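Local structure of similar to hydroxylamine oxidoreductase (Kuenenia stuttgartiensis, 6H5L) at residues 26-31 against 178-183; 182-187 against 191-196; 398-403 against 441-446. The protein carries eight heme c groups and probably acts as a reductase that passes electrons between its hemes in an anammox bacterium. All coordinates share one frame; numbering follows the deposited sequence.

Interaction 1 of 3, residues 26-31 against 178-183. With HEC (heme c), chain F.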
# COMPACT_ATOMS: atom_id res chain seq x y z
N ALA A 26 28.05 -23.06 -51.93
CA ALA A 26 27.49 -22.66 -53.22
C ALA A 26 26.03 -23.08 -53.36
O ALA A 26 25.27 -22.46 -54.11
CB ALA A 26 28.32 -23.25 -54.36
N VAL A 27 25.62 -24.14 -52.65
CA VAL A 27 24.26 -24.66 -52.74
C VAL A 27 23.44 -24.37 -51.50
O VAL A 27 22.26 -24.74 -51.45
CB VAL A 27 24.26 -26.17 -53.03
CG1 VAL A 27 24.94 -26.46 -54.36
CG2 VAL A 27 24.94 -26.94 -51.90
N TYR A 28 24.01 -23.71 -50.49
CA TYR A 28 23.26 -23.45 -49.26
C TYR A 28 23.32 -21.99 -48.83
O TYR A 28 22.38 -21.49 -48.21
CB TYR A 28 23.75 -24.36 -48.13
CG TYR A 28 23.10 -25.73 -48.13
CD1 TYR A 28 21.74 -25.86 -47.90
CD2 TYR A 28 23.84 -26.88 -48.36
CE1 TYR A 28 21.13 -27.11 -47.90
CE2 TYR A 28 23.24 -28.13 -48.36
CZ TYR A 28 21.89 -28.24 -48.13
OH TYR A 28 21.28 -29.47 -48.13
N LYS A 29 24.41 -21.29 -49.14
CA LYS A 29 24.54 -19.89 -48.73
C LYS A 29 24.41 -18.90 -49.88
O LYS A 29 23.76 -17.87 -49.72
CB LYS A 29 25.87 -19.64 -48.01
CG LYS A 29 25.97 -18.22 -47.46
CD LYS A 29 27.33 -17.91 -46.85
CE LYS A 29 27.34 -16.49 -46.30
NZ LYS A 29 28.65 -16.11 -45.69
N ASP A 30 25.04 -19.18 -51.03
CA ASP A 30 25.00 -18.26 -52.16
C ASP A 30 23.56 -17.94 -52.54
O ASP A 30 22.72 -18.84 -52.67
CB ASP A 30 25.75 -18.85 -53.35
CG ASP A 30 27.25 -18.85 -53.15
OD1 ASP A 30 27.71 -18.33 -52.11
OD2 ASP A 30 27.96 -19.39 -54.03
N ASN A 31 23.27 -16.65 -52.71
CA ASN A 31 21.89 -16.20 -52.86
C ASN A 31 21.41 -16.45 -54.28
O ASN A 31 21.71 -15.69 -55.20
CB ASN A 31 21.76 -14.72 -52.51
CG ASN A 31 20.32 -14.22 -52.62
OD1 ASN A 31 19.93 -13.68 -53.65
ND2 ASN A 31 19.54 -14.42 -51.57
N ASN A 178 16.82 -30.67 -44.27
CA ASN A 178 15.53 -30.51 -44.94
C ASN A 178 15.63 -30.86 -46.42
O ASN A 178 14.88 -31.71 -46.93
CB ASN A 178 15.02 -29.09 -44.75
CG ASN A 178 13.59 -28.91 -45.24
OD1 ASN A 178 12.83 -29.88 -45.32
ND2 ASN A 178 13.22 -27.68 -45.56
N THR A 179 16.55 -30.22 -47.14
CA THR A 179 16.62 -30.32 -48.59
C THR A 179 17.69 -31.28 -49.10
O THR A 179 17.78 -31.48 -50.31
CB THR A 179 16.84 -28.93 -49.20
OG1 THR A 179 18.15 -28.46 -48.85
CG2 THR A 179 15.80 -27.95 -48.69
N ILE A 180 18.49 -31.87 -48.22
CA ILE A 180 19.53 -32.77 -48.70
C ILE A 180 18.96 -34.15 -49.03
O ILE A 180 19.51 -34.87 -49.87
CB ILE A 180 20.69 -32.88 -47.69
CG1 ILE A 180 21.94 -33.44 -48.37
CG2 ILE A 180 20.30 -33.74 -46.50
CD1 ILE A 180 23.14 -33.54 -47.46
N VAL A 181 17.87 -34.54 -48.38
CA VAL A 181 17.30 -35.86 -48.63
C VAL A 181 16.66 -35.88 -50.01
O VAL A 181 16.07 -34.87 -50.44
CB VAL A 181 16.28 -36.22 -47.54
CG1 VAL A 181 17.00 -36.43 -46.21
CG2 VAL A 181 15.22 -35.14 -47.41
N PRO A 182 16.75 -36.99 -50.76
CA PRO A 182 16.31 -36.96 -52.16
C PRO A 182 14.80 -36.90 -52.33
O PRO A 182 14.34 -36.47 -53.39
CB PRO A 182 16.87 -38.27 -52.73
CG PRO A 182 16.97 -39.17 -51.54
CD PRO A 182 17.32 -38.29 -50.37
N TRP A 183 14.02 -37.30 -51.33
CA TRP A 183 12.57 -37.30 -51.49
C TRP A 183 11.95 -35.92 -51.34
O TRP A 183 10.74 -35.78 -51.55
CB TRP A 183 11.92 -38.28 -50.50
CG TRP A 183 12.30 -38.07 -49.07
CD1 TRP A 183 11.70 -37.22 -48.17
CD2 TRP A 183 13.35 -38.73 -48.35
NE1 TRP A 183 12.32 -37.32 -46.95
CE2 TRP A 183 13.33 -38.23 -47.03
CE3 TRP A 183 14.30 -39.69 -48.70
CZ2 TRP A 183 14.23 -38.66 -46.06
CZ3 TRP A 183 15.20 -40.12 -47.73
CH2 TRP A 183 15.16 -39.60 -46.43
FE HEC F . 12.64 -32.85 -39.83
CHA HEC F . 14.74 -34.76 -37.97
CHB HEC F . 13.95 -33.91 -42.69
CHC HEC F . 9.75 -31.83 -41.54
CHD HEC F . 11.55 -31.15 -37.10
NA HEC F . 14.10 -34.10 -40.25
C1A HEC F . 14.85 -34.83 -39.35
C2A HEC F . 15.74 -35.68 -40.13
C3A HEC F . 15.52 -35.44 -41.42
C4A HEC F . 14.48 -34.44 -41.53
CMA HEC F . 16.25 -36.11 -42.61
CAA HEC F . 16.79 -36.68 -39.58
CBA HEC F . 17.81 -35.96 -38.71
CGA HEC F . 18.96 -35.51 -39.57
O1A HEC F . 19.29 -34.30 -39.51
O2A HEC F . 19.53 -36.33 -40.33
NB HEC F . 11.98 -32.80 -41.79
C1B HEC F . 12.66 -33.45 -42.80
C2B HEC F . 11.79 -33.55 -43.95
C3B HEC F . 10.60 -32.97 -43.63
C4B HEC F . 10.72 -32.49 -42.26
CMB HEC F . 12.27 -34.24 -45.25
CAB HEC F . 9.29 -32.76 -44.43
CBB HEC F . 9.38 -32.84 -45.97
NC HEC F . 10.96 -31.66 -39.42
C1C HEC F . 9.86 -31.44 -40.22
C2C HEC F . 8.82 -30.83 -39.41
C3C HEC F . 9.36 -30.54 -38.21
C4C HEC F . 10.69 -31.12 -38.18
CMC HEC F . 7.48 -30.29 -39.96
CAC HEC F . 8.69 -29.82 -37.01
CBC HEC F . 7.46 -30.60 -36.51
ND HEC F . 13.08 -32.95 -37.83
C1D HEC F . 12.51 -32.12 -36.87
C2D HEC F . 13.10 -32.42 -35.59
C3D HEC F . 14.10 -33.56 -35.85
C4D HEC F . 14.02 -33.82 -37.27
CMD HEC F . 12.77 -31.73 -34.24
CAD HEC F . 15.02 -34.29 -34.85
CBD HEC F . 14.22 -34.82 -33.66
CGD HEC F . 15.16 -35.51 -32.71
O1D HEC F . 16.33 -35.75 -33.11
O2D HEC F . 14.74 -35.84 -31.57
O HOH W 1 11.34 -34.42 -39.27
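Tyr28 reaches across from the end of helix 22-28 and sets its phenol against Thr179 and Ile180, the last residues of helix 174-180. Its hydroxyl OH lies 3.4 Å from Thr179 OG1, a weak hydrogen bond in which either group could be the donor. OG1 also approaches the ring itself, coming at its edge near the ring plane, 3.4 Å from Tyr28 CE1. The second contact is van der Waals only: the hydroxyl oxygen Tyr28 OH stands 3.5 Å from Ile180 CB, and the two side chains cross at about a right angle. Tyrosine suits this place because it is long enough to span the gap between two backbones whose nearest CA atoms, those of Tyr28 and Thr179, are 9.6 Å apart, and because it ends in a group that can meet a hydroxyl.

Thr179 holds OG1 between its backbone N and carbonyl carbon (chi1 67°), which turns the oxygen to the tyrosine and leaves the methyl farther off. The stronger polar partner of OG1 is Ser38, so Tyr28 adds a weak second contact to a hydroxyl already engaged. Tyr24 meets the Tyr28 ring, and Trp175 and Glu176 of helix 174-180 touch it as well.

Just beyond Ile180 the chain leaves one helix and enters the next, and here it turns to the cofactor. Val181 straddles two heme methyls, with CG1 3.7 Å from HEC CMA and CG2 3.8 Å from HEC CMB. Trp183 NE1 comes within 3.5 Å of HEC CMB, while the CB of Val181 packs over the rim of the indole. The iron of this heme carries water 1 at 2.1 Å, an arrangement consistent with the exchangeable ligand site of a catalytic heme in the hydroxylamine oxidoreductase family.

Interaction 2 of 3, residues 182-187 against 191-196. With HEC (heme c), chain F.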
# COMPACT_ATOMS: atom_id res chain seq x y z
N PRO A 182 16.75 -36.99 -50.76
CA PRO A 182 16.31 -36.96 -52.16
C PRO A 182 14.80 -36.90 -52.33
O PRO A 182 14.34 -36.47 -53.39
CB PRO A 182 16.87 -38.27 -52.73
CG PRO A 182 16.97 -39.17 -51.54
CD PRO A 182 17.32 -38.29 -50.37
N TRP A 183 14.02 -37.30 -51.33
CA TRP A 183 12.57 -37.30 -51.49
C TRP A 183 11.95 -35.92 -51.34
O TRP A 183 10.74 -35.78 -51.55
CB TRP A 183 11.92 -38.28 -50.50
CG TRP A 183 12.30 -38.07 -49.07
CD1 TRP A 183 11.70 -37.22 -48.17
CD2 TRP A 183 13.35 -38.73 -48.35
NE1 TRP A 183 12.32 -37.32 -46.95
CE2 TRP A 183 13.33 -38.23 -47.03
CE3 TRP A 183 14.30 -39.69 -48.70
CZ2 TRP A 183 14.23 -38.66 -46.06
CZ3 TRP A 183 15.20 -40.12 -47.73
CH2 TRP A 183 15.16 -39.60 -46.43
N TYR A 184 12.73 -34.90 -50.98
CA TYR A 184 12.22 -33.54 -51.00
C TYR A 184 12.06 -33.05 -52.44
O TYR A 184 10.98 -32.58 -52.83
CB TYR A 184 13.15 -32.61 -50.21
CG TYR A 184 12.62 -31.21 -49.98
CD1 TYR A 184 12.66 -30.25 -50.99
CD2 TYR A 184 12.09 -30.84 -48.75
CE1 TYR A 184 12.17 -28.97 -50.78
CE2 TYR A 184 11.60 -29.56 -48.54
CZ TYR A 184 11.65 -28.63 -49.56
OH TYR A 184 11.17 -27.36 -49.36
N ALA A 185 13.12 -33.15 -53.24
CA ALA A 185 13.06 -32.71 -54.63
C ALA A 185 12.10 -33.58 -55.44
O ALA A 185 11.42 -33.09 -56.34
CB ALA A 185 14.45 -32.73 -55.25
N GLU A 186 12.04 -34.88 -55.13
CA GLU A 186 11.14 -35.77 -55.85
C GLU A 186 9.69 -35.37 -55.63
O GLU A 186 8.89 -35.36 -56.57
CB GLU A 186 11.38 -37.22 -55.42
CG GLU A 186 10.58 -38.25 -56.19
CD GLU A 186 10.96 -38.32 -57.66
OE1 GLU A 186 10.11 -38.02 -58.52
OE2 GLU A 186 12.12 -38.68 -57.95
N ALA A 187 9.32 -35.05 -54.39
CA ALA A 187 7.97 -34.58 -54.12
C ALA A 187 7.66 -33.30 -54.90
O ALA A 187 6.54 -33.12 -55.39
CB ALA A 187 7.77 -34.36 -52.62
N GLY A 191 4.74 -32.37 -58.09
CA GLY A 191 3.74 -31.36 -57.80
C GLY A 191 3.34 -31.23 -56.35
O GLY A 191 2.31 -30.60 -56.06
N TYR A 192 4.10 -31.81 -55.42
CA TYR A 192 3.80 -31.73 -53.99
C TYR A 192 4.86 -30.92 -53.24
O TYR A 192 5.16 -31.22 -52.08
CB TYR A 192 3.68 -33.12 -53.39
CG TYR A 192 2.86 -34.09 -54.21
CD1 TYR A 192 1.50 -33.90 -54.40
CD2 TYR A 192 3.45 -35.21 -54.78
CE1 TYR A 192 0.75 -34.78 -55.15
CE2 TYR A 192 2.71 -36.10 -55.53
CZ TYR A 192 1.36 -35.88 -55.71
OH TYR A 192 0.62 -36.77 -56.46
N LEU A 193 5.43 -29.90 -53.88
CA LEU A 193 6.43 -29.08 -53.22
C LEU A 193 5.86 -28.39 -51.99
O LEU A 193 6.48 -28.40 -50.92
CB LEU A 193 6.99 -28.04 -54.20
CG LEU A 193 7.86 -26.95 -53.57
CD1 LEU A 193 9.19 -27.51 -53.11
CD2 LEU A 193 8.06 -25.79 -54.54
N TYR A 194 4.68 -27.79 -52.12
CA TYR A 194 4.08 -27.06 -51.02
C TYR A 194 3.37 -27.97 -50.02
O TYR A 194 2.90 -27.48 -48.99
CB TYR A 194 3.11 -26.01 -51.55
CG TYR A 194 3.83 -24.80 -52.10
CD1 TYR A 194 4.17 -23.74 -51.27
CD2 TYR A 194 4.19 -24.73 -53.44
CE1 TYR A 194 4.84 -22.63 -51.77
CE2 TYR A 194 4.85 -23.63 -53.95
CZ TYR A 194 5.18 -22.59 -53.11
OH TYR A 194 5.84 -21.49 -53.61
N GLY A 195 3.28 -29.27 -50.30
CA GLY A 195 2.89 -30.21 -49.26
C GLY A 195 3.90 -30.30 -48.14
O GLY A 195 3.57 -30.74 -47.04
N GLN A 196 5.14 -29.88 -48.41
CA GLN A 196 6.20 -29.80 -47.41
C GLN A 196 6.27 -28.43 -46.75
O GLN A 196 7.35 -27.99 -46.34
CB GLN A 196 7.54 -30.17 -48.05
CG GLN A 196 7.49 -31.51 -48.79
CD GLN A 196 8.74 -31.79 -49.58
OE1 GLN A 196 9.31 -32.89 -49.49
NE2 GLN A 196 9.18 -30.82 -50.37
FE HEC F . 12.64 -32.85 -39.83
CHA HEC F . 14.74 -34.76 -37.97
CHB HEC F . 13.95 -33.91 -42.69
CHC HEC F . 9.75 -31.83 -41.54
CHD HEC F . 11.55 -31.15 -37.10
NA HEC F . 14.10 -34.10 -40.25
C1A HEC F . 14.85 -34.83 -39.35
C2A HEC F . 15.74 -35.68 -40.13
C3A HEC F . 15.52 -35.44 -41.42
C4A HEC F . 14.48 -34.44 -41.53
CMA HEC F . 16.25 -36.11 -42.61
CAA HEC F . 16.79 -36.68 -39.58
CBA HEC F . 17.81 -35.96 -38.71
CGA HEC F . 18.96 -35.51 -39.57
O1A HEC F . 19.29 -34.30 -39.51
O2A HEC F . 19.53 -36.33 -40.33
NB HEC F . 11.98 -32.80 -41.79
C1B HEC F . 12.66 -33.45 -42.80
C2B HEC F . 11.79 -33.55 -43.95
C3B HEC F . 10.60 -32.97 -43.63
C4B HEC F . 10.72 -32.49 -42.26
CMB HEC F . 12.27 -34.24 -45.25
CAB HEC F . 9.29 -32.76 -44.43
CBB HEC F . 9.38 -32.84 -45.97
NC HEC F . 10.96 -31.66 -39.42
C1C HEC F . 9.86 -31.44 -40.22
C2C HEC F . 8.82 -30.83 -39.41
C3C HEC F . 9.36 -30.54 -38.21
C4C HEC F . 10.69 -31.12 -38.18
CMC HEC F . 7.48 -30.29 -39.96
CAC HEC F . 8.69 -29.82 -37.01
CBC HEC F . 7.46 -30.60 -36.51
ND HEC F . 13.08 -32.95 -37.83
C1D HEC F . 12.51 -32.12 -36.87
C2D HEC F . 13.10 -32.42 -35.59
C3D HEC F . 14.10 -33.56 -35.85
C4D HEC F . 14.02 -33.82 -37.27
CMD HEC F . 12.77 -31.73 -34.24
CAD HEC F . 15.02 -34.29 -34.85
CBD HEC F . 14.22 -34.82 -33.66
CGD HEC F . 15.16 -35.51 -32.71
O1D HEC F . 16.33 -35.75 -33.11
O2D HEC F . 14.74 -35.84 -31.57
O HOH W 2 9.06 -35.70 -49.53
O HOH W 1 11.34 -34.42 -39.27
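Gln196 crosses over the Tyr184 ring obliquely and also touches the heme. CB and CG run beside the heme substituent, CG coming 3.6 Å from HEC CBB, and the chain stays extended (chi2 172°), which lays the amide over the tyrosine, with OE1 still touching HEC CBB. CD lies 3.6 Å from Tyr184 CD2. At the tip, NE2 sits 3.1 Å above the plane of the Tyr184 ring, over its centre, with amide and ring planes 33° apart, so the NH2 group, whose hydrogens are partly positive, lies against the electron-rich face in a tilted amide-on-ring contact. OE1 turns to the helix backbone, where water 2 donates to it at 2.8 Å and to Trp183 O at 2.6 Å. Ala187 CB packs 3.8 Å from the same oxygen, its small methyl leaving room for the amide.

The loop that brings Gln196 back begins with a Schellman motif. Gly191 adopts phi 94°, where a side chain would jam against the preceding carbonyl, and this lets Tyr192 N bond to Ala187 O at 2.8 Å across the helix end. After a short 3-10 segment, Gln196 stands at the N-cap position of helix 197-202.

Tyr184 has further partners. Leu193 CD1, on the same side of the ring as the amide, makes an apolar contact with its CE1 at 4.1 Å, Phe45 meets the ring edge-to-face, and the phenol OH bonds to Asp200 and Gln48. An alanine in place of Tyr184 would remove both ring and hydroxyl, which is likely to leave the Gln196 amide more freedom to turn and Asp200 without one of its mates. Tyr192 OH reaches outward to Gln379 of the second subunit, and Trp484 of that subunit packs on Gln196.

Interaction 3 of 3, residues 398-403 against 441-446. With HEC (heme c), chain F.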
# COMPACT_ATOMS: atom_id res chain seq x y z
N ALA A 398 10.99 -54.31 -59.96
CA ALA A 398 11.00 -54.09 -61.40
C ALA A 398 9.74 -53.39 -61.90
O ALA A 398 9.80 -52.61 -62.86
CB ALA A 398 11.19 -55.42 -62.13
N ASN A 399 8.60 -53.64 -61.26
CA ASN A 399 7.31 -53.11 -61.69
C ASN A 399 6.80 -52.03 -60.74
O ASN A 399 5.60 -51.94 -60.46
CB ASN A 399 6.28 -54.23 -61.83
CG ASN A 399 6.63 -55.20 -62.94
OD1 ASN A 399 7.18 -56.27 -62.69
ND2 ASN A 399 6.31 -54.83 -64.18
N ARG A 400 7.70 -51.19 -60.25
CA ARG A 400 7.32 -50.05 -59.42
C ARG A 400 8.37 -48.96 -59.59
O ARG A 400 9.46 -49.20 -60.12
CB ARG A 400 7.17 -50.45 -57.95
CG ARG A 400 8.47 -50.73 -57.21
CD ARG A 400 8.19 -51.27 -55.82
NE ARG A 400 9.29 -51.05 -54.90
CZ ARG A 400 9.24 -51.30 -53.59
NH1 ARG A 400 8.13 -51.79 -53.06
NH2 ARG A 400 10.29 -51.06 -52.82
N ASP A 401 8.02 -47.76 -59.14
CA ASP A 401 8.92 -46.63 -59.27
C ASP A 401 10.23 -46.89 -58.52
O ASP A 401 10.24 -47.61 -57.51
CB ASP A 401 8.27 -45.35 -58.73
CG ASP A 401 7.42 -44.65 -59.76
OD1 ASP A 401 7.35 -45.14 -60.91
OD2 ASP A 401 6.81 -43.61 -59.43
N PRO A 402 11.34 -46.34 -58.99
CA PRO A 402 12.62 -46.53 -58.29
C PRO A 402 12.69 -45.73 -57.00
O PRO A 402 11.73 -45.05 -56.63
CB PRO A 402 13.65 -46.05 -59.31
CG PRO A 402 12.92 -45.05 -60.13
CD PRO A 402 11.51 -45.56 -60.23
N TYR A 403 13.83 -45.81 -56.32
CA TYR A 403 14.06 -44.97 -55.15
C TYR A 403 13.92 -43.50 -55.54
O TYR A 403 14.27 -43.12 -56.66
CB TYR A 403 15.46 -45.25 -54.59
CG TYR A 403 15.76 -44.59 -53.26
CD1 TYR A 403 15.37 -45.18 -52.06
CD2 TYR A 403 16.44 -43.38 -53.20
CE1 TYR A 403 15.65 -44.57 -50.85
CE2 TYR A 403 16.72 -42.77 -51.99
CZ TYR A 403 16.32 -43.37 -50.82
OH TYR A 403 16.60 -42.77 -49.61
N GLY A 441 15.79 -45.53 -45.51
CA GLY A 441 14.58 -46.22 -45.91
C GLY A 441 13.29 -45.52 -45.54
O GLY A 441 12.21 -46.04 -45.82
N VAL A 442 13.38 -44.33 -44.94
CA VAL A 442 12.20 -43.65 -44.40
C VAL A 442 11.45 -42.84 -45.45
O VAL A 442 10.45 -42.19 -45.11
CB VAL A 442 12.63 -42.75 -43.22
CG1 VAL A 442 13.19 -41.43 -43.73
CG2 VAL A 442 11.48 -42.54 -42.24
N TYR A 443 11.88 -42.87 -46.71
CA TYR A 443 11.28 -42.01 -47.73
C TYR A 443 9.77 -42.23 -47.84
O TYR A 443 9.02 -41.28 -48.07
CB TYR A 443 11.95 -42.24 -49.08
CG TYR A 443 11.72 -43.62 -49.65
CD1 TYR A 443 12.54 -44.68 -49.29
CD2 TYR A 443 10.69 -43.86 -50.55
CE1 TYR A 443 12.33 -45.95 -49.82
CE2 TYR A 443 10.48 -45.12 -51.08
CZ TYR A 443 11.30 -46.16 -50.71
OH TYR A 443 11.10 -47.41 -51.23
N GLY A 444 9.32 -43.48 -47.68
CA GLY A 444 7.90 -43.78 -47.77
C GLY A 444 7.07 -43.11 -46.70
O GLY A 444 5.85 -42.95 -46.88
N MET A 445 7.69 -42.71 -45.59
CA MET A 445 7.01 -41.92 -44.58
C MET A 445 6.55 -40.58 -45.14
O MET A 445 5.54 -40.02 -44.69
CB MET A 445 7.94 -41.68 -43.39
CG MET A 445 7.29 -41.74 -42.03
SD MET A 445 7.22 -43.42 -41.39
CE MET A 445 6.44 -43.14 -39.81
N PHE A 446 7.27 -40.06 -46.13
CA PHE A 446 7.09 -38.69 -46.62
C PHE A 446 6.37 -38.63 -47.96
O PHE A 446 5.57 -37.71 -48.18
CB PHE A 446 8.46 -38.01 -46.76
CG PHE A 446 9.25 -37.94 -45.48
CD1 PHE A 446 9.83 -39.07 -44.93
CD2 PHE A 446 9.45 -36.73 -44.84
CE1 PHE A 446 10.55 -39.01 -43.76
CE2 PHE A 446 10.18 -36.65 -43.66
CZ PHE A 446 10.73 -37.79 -43.12
FE HEC F . 12.64 -32.85 -39.83
CHA HEC F . 14.74 -34.76 -37.97
CHB HEC F . 13.95 -33.91 -42.69
CHC HEC F . 9.75 -31.83 -41.54
CHD HEC F . 11.55 -31.15 -37.10
NA HEC F . 14.10 -34.10 -40.25
C1A HEC F . 14.85 -34.83 -39.35
C2A HEC F . 15.74 -35.68 -40.13
C3A HEC F . 15.52 -35.44 -41.42
C4A HEC F . 14.48 -34.44 -41.53
CMA HEC F . 16.25 -36.11 -42.61
CAA HEC F . 16.79 -36.68 -39.58
CBA HEC F . 17.81 -35.96 -38.71
CGA HEC F . 18.96 -35.51 -39.57
O1A HEC F . 19.29 -34.30 -39.51
O2A HEC F . 19.53 -36.33 -40.33
NB HEC F . 11.98 -32.80 -41.79
C1B HEC F . 12.66 -33.45 -42.80
C2B HEC F . 11.79 -33.55 -43.95
C3B HEC F . 10.60 -32.97 -43.63
C4B HEC F . 10.72 -32.49 -42.26
CMB HEC F . 12.27 -34.24 -45.25
CAB HEC F . 9.29 -32.76 -44.43
CBB HEC F . 9.38 -32.84 -45.97
NC HEC F . 10.96 -31.66 -39.42
C1C HEC F . 9.86 -31.44 -40.22
C2C HEC F . 8.82 -30.83 -39.41
C3C HEC F . 9.36 -30.54 -38.21
C4C HEC F . 10.69 -31.12 -38.18
CMC HEC F . 7.48 -30.29 -39.96
CAC HEC F . 8.69 -29.82 -37.01
CBC HEC F . 7.46 -30.60 -36.51
ND HEC F . 13.08 -32.95 -37.83
C1D HEC F . 12.51 -32.12 -36.87
C2D HEC F . 13.10 -32.42 -35.59
C3D HEC F . 14.10 -33.56 -35.85
C4D HEC F . 14.02 -33.82 -37.27
CMD HEC F . 12.77 -31.73 -34.24
CAD HEC F . 15.02 -34.29 -34.85
CBD HEC F . 14.22 -34.82 -33.66
CGD HEC F . 15.16 -35.51 -32.71
O1D HEC F . 16.33 -35.75 -33.11
O2D HEC F . 14.74 -35.84 -31.57
O HOH W 1 11.34 -34.42 -39.27
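Tyr403 and Tyr443 form a T-shaped (edge-to-face) stack that joins the loop between helices 356-389 and 406-412 to the short helix 443-446, part of a heme pocket wall. The edge of Tyr403 is directed at the face of Tyr443, with ring centroids 5.0 Å apart and planes at 67°. Tyr403 CE1 makes the nearest approach, 3.5 Å from Tyr443 CD1. Tyr443 can receive it because its CG lies between its backbone N and carbonyl carbon (chi1 66°), which swings the ring to the side of the 398-403 loop. An aromatic residue fits each place, since this geometry brings ring hydrogens of one onto the pi cloud of the other.

The polar atoms at the ends of these side chains are engaged outside the stack. Tyr403 OH bonds to the carbonyl of Leu440, and Tyr443 OH to Asn452, so each phenol is anchored at its far end and its ring is kept from swinging. Arg400 approaches the same region: its NH2 is 4.1 Å from Tyr443 OH, with the guanidinium nearly upright to the ring at 83°. That is a loose contact; the firm partner of this arginine is Glu457, with which it forms a salt bridge.

Two backbone bonds, each reaching back three residues, shape the short turn that carries Tyr443. Met445 N donates to Val442 O at 2.8 Å, and Phe446 N to Tyr443 O at 2.9 Å. The side chain of Met445 packs on Met493 of the second subunit.

Cofactor contacts come from Phe446, an apolar ring that meets the heme obliquely and suits its hydrocarbon rim. Its CE2 touches HEC C2B at 3.5 Å and lies on the same side of the heme as the iron-bound water, 5.1 Å from the oxygen of water 1.

Helix 182-189 ties the set together. Interactions 1 and 2, with centres about 13 Å apart, share Pro182 and Trp183, and Asn178 O of the first lies 3.5 Å from Tyr184 CD2 of the second. Interaction 3, about 14 Å centre to centre from interaction 2 and 21 Å from interaction 1, meets them through the indole: Trp183 NE1 is 3.5 Å from Phe446 CG, CE3 is 3.5 Å from Tyr443 CB, and CZ3 is 3.5 Å from Tyr403 OH. Pro182 CG adds a contact with Tyr403 CE2 at 3.6 Å. All three touch the same water-bearing heme, while interactions 2 and 3 also reach the second subunit, linking the pocket wall to the assembly.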